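Local coordinates for putative uncharacterized protein (Ustilago maydis, PDB 4GNX) that binds single-stranded DNA through OB-fold domains, probably as the large subunit of replication protein A, at residues C[140-145]-C[185-190]. Numbering follows the deposited sequence.
Sequences GILDSY and ETFPTN
Y145 OH is hydrogen-bonded to OD1 of D194, while P188 CB lies 3.8 Å from that same OH. Tyrosine suits this partly exposed place because its ring gives F187 an apolar face and its phenolic end still meets a polar partner. With CG set between the backbone N and the carbonyl carbon (chi1 51°), the ring presents that face to F187 in a T-shaped (edge-to-face) pair: the centroids are 5.1 Å apart and the planes stand at 88°. F187 supplies the edge, its CE2 sitting 3.7 Å from Y145 CG, over the part of the ring nearest CB rather than over its middle.

The F187 side chain extends anti to its backbone N (chi1 -173°), which carries the ring from the 3-10 turn 187-189 toward the strand. There L142 meets it from the opposite direction, CD2 lying 4.1 Å from F187 CZ, near the plane of the ring. Both residues are buried and apolar, so a leucine methyl can pack on the ring edge. P188, in the same short turn, brings its compact ring obliquely to the outer end of Y145.

The contact thus joins the first strand of an OB fold, 135-152, to the loop between helix 181-185 and strand 198-207. L165 of strand 159-168 touches L142, Y145 and F187, and M222 of strand 220-224 also packs against F187.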
loop_
_atom_site.group_PDB
_atom_site.type_symbol
_atom_site.label_atom_id
_atom_site.label_comp_id
_atom_site.label_asym_id
_atom_site.label_seq_id
_atom_site.Cartn_x
_atom_site.Cartn_y
_atom_site.Cartn_z
ATOM N N GLY C 140 3.349 -1.052 -31.043
ATOM C CA GLY C 140 2.886 0.069 -31.860
ATOM C C GLY C 140 3.997 0.730 -32.648
ATOM O O GLY C 140 5.177 0.414 -32.468
ATOM N N ILE C 141 3.615 1.650 -33.527
ATOM C CA ILE C 141 4.573 2.419 -34.306
ATOM C C ILE C 141 5.084 3.557 -33.443
ATOM O O ILE C 141 4.302 4.225 -32.766
ATOM C CB ILE C 141 3.943 3.003 -35.597
ATOM C CG1 ILE C 141 3.330 1.895 -36.486
ATOM C CG2 ILE C 141 4.947 3.851 -36.373
ATOM C CD1 ILE C 141 4.306 1.082 -37.319
ATOM N N LEU C 142 6.402 3.747 -33.449
ATOM C CA LEU C 142 7.020 4.951 -32.898
ATOM C C LEU C 142 6.769 6.115 -33.849
ATOM O O LEU C 142 7.118 6.054 -35.032
ATOM C CB LEU C 142 8.530 4.765 -32.710
ATOM C CG LEU C 142 9.338 6.027 -32.372
ATOM C CD1 LEU C 142 9.146 6.422 -30.918
ATOM C CD2 LEU C 142 10.815 5.842 -32.684
ATOM N N ASP C 143 6.155 7.170 -33.329
ATOM C CA ASP C 143 5.874 8.357 -34.123
ATOM C C ASP C 143 7.064 9.327 -34.071
ATOM O O ASP C 143 7.613 9.727 -35.105
ATOM C CB ASP C 143 4.590 9.027 -33.625
ATOM C CG ASP C 143 4.317 10.338 -34.319
ATOM O OD1 ASP C 143 3.934 10.315 -35.510
ATOM O OD2 ASP C 143 4.493 11.389 -33.668
ATOM N N SER C 144 7.449 9.683 -32.849
ATOM C CA SER C 144 8.557 10.583 -32.578
ATOM C C SER C 144 9.034 10.313 -31.159
ATOM O O SER C 144 8.421 9.527 -30.419
ATOM C CB SER C 144 8.105 12.042 -32.709
ATOM O OG SER C 144 7.034 12.323 -31.819
ATOM N N TYR C 145 10.121 10.961 -30.768
ATOM C CA TYR C 145 10.592 10.836 -29.404
ATOM C C TYR C 145 11.128 12.146 -28.873
ATOM O O TYR C 145 11.696 12.945 -29.618
ATOM C CB TYR C 145 11.640 9.739 -29.287
ATOM C CG TYR C 145 12.774 9.832 -30.277
ATOM C CD1 TYR C 145 12.652 9.278 -31.555
ATOM C CD2 TYR C 145 13.982 10.438 -29.928
ATOM C CE1 TYR C 145 13.692 9.338 -32.464
ATOM C CE2 TYR C 145 15.032 10.498 -30.830
ATOM C CZ TYR C 145 14.878 9.949 -32.097
ATOM O OH TYR C 145 15.909 10.013 -33.003
ATOM N N GLU C 185 19.464 7.446 -23.028
ATOM C CA GLU C 185 20.553 8.099 -23.752
ATOM C C GLU C 185 20.777 7.514 -25.141
ATOM O O GLU C 185 20.602 8.199 -26.147
ATOM C CB GLU C 185 21.853 8.015 -22.956
ATOM C CG GLU C 185 21.733 8.514 -21.530
ATOM C CD GLU C 185 23.024 8.358 -20.754
ATOM O OE1 GLU C 185 24.104 8.548 -21.359
ATOM O OE2 GLU C 185 22.957 8.044 -19.543
ATOM N N THR C 186 21.129 6.232 -25.174
ATOM C CA THR C 186 21.583 5.558 -26.387
ATOM C C THR C 186 20.486 5.344 -27.418
ATOM O O THR C 186 20.704 4.675 -28.427
ATOM C CB THR C 186 22.200 4.184 -26.055
ATOM O OG1 THR C 186 21.279 3.429 -25.258
ATOM C CG2 THR C 186 23.519 4.347 -25.299
ATOM N N PHE C 187 19.315 5.917 -27.176
ATOM C CA PHE C 187 18.148 5.585 -27.987
ATOM C C PHE C 187 18.307 5.832 -29.490
ATOM O O PHE C 187 17.983 4.944 -30.289
ATOM C CB PHE C 187 16.871 6.245 -27.466
ATOM C CG PHE C 187 15.631 5.795 -28.186
ATOM C CD1 PHE C 187 15.306 4.440 -28.260
ATOM C CD2 PHE C 187 14.788 6.718 -28.794
ATOM C CE1 PHE C 187 14.163 4.021 -28.919
ATOM C CE2 PHE C 187 13.644 6.303 -29.463
ATOM C CZ PHE C 187 13.328 4.955 -29.521
ATOM N N PRO C 188 18.786 7.030 -29.882
ATOM C CA PRO C 188 18.966 7.252 -31.326
ATOM C C PRO C 188 20.136 6.483 -31.977
ATOM O O PRO C 188 20.203 6.419 -33.197
ATOM C CB PRO C 188 19.137 8.769 -31.447
ATOM C CG PRO C 188 19.436 9.265 -30.074
ATOM C CD PRO C 188 18.904 8.276 -29.095
ATOM N N THR C 189 21.028 5.908 -31.167
ATOM C CA THR C 189 22.048 4.941 -31.624
ATOM C C THR C 189 21.459 3.802 -32.466
ATOM O O THR C 189 22.034 3.409 -33.482
ATOM C CB THR C 189 22.791 4.321 -30.414
ATOM O OG1 THR C 189 23.688 5.288 -29.854
ATOM C CG2 THR C 189 23.564 3.038 -30.794
ATOM N N ASN C 190 20.317 3.281 -32.024
ATOM C CA ASN C 190 19.677 2.121 -32.639
ATOM C C ASN C 190 19.272 2.386 -34.076
ATOM O O ASN C 190 18.823 3.489 -34.410
ATOM C CB ASN C 190 18.454 1.704 -31.823
ATOM C CG ASN C 190 18.724 1.721 -30.328
ATOM O OD1 ASN C 190 19.702 1.135 -29.860
ATOM N ND2 ASN C 190 17.867 2.409 -29.576
#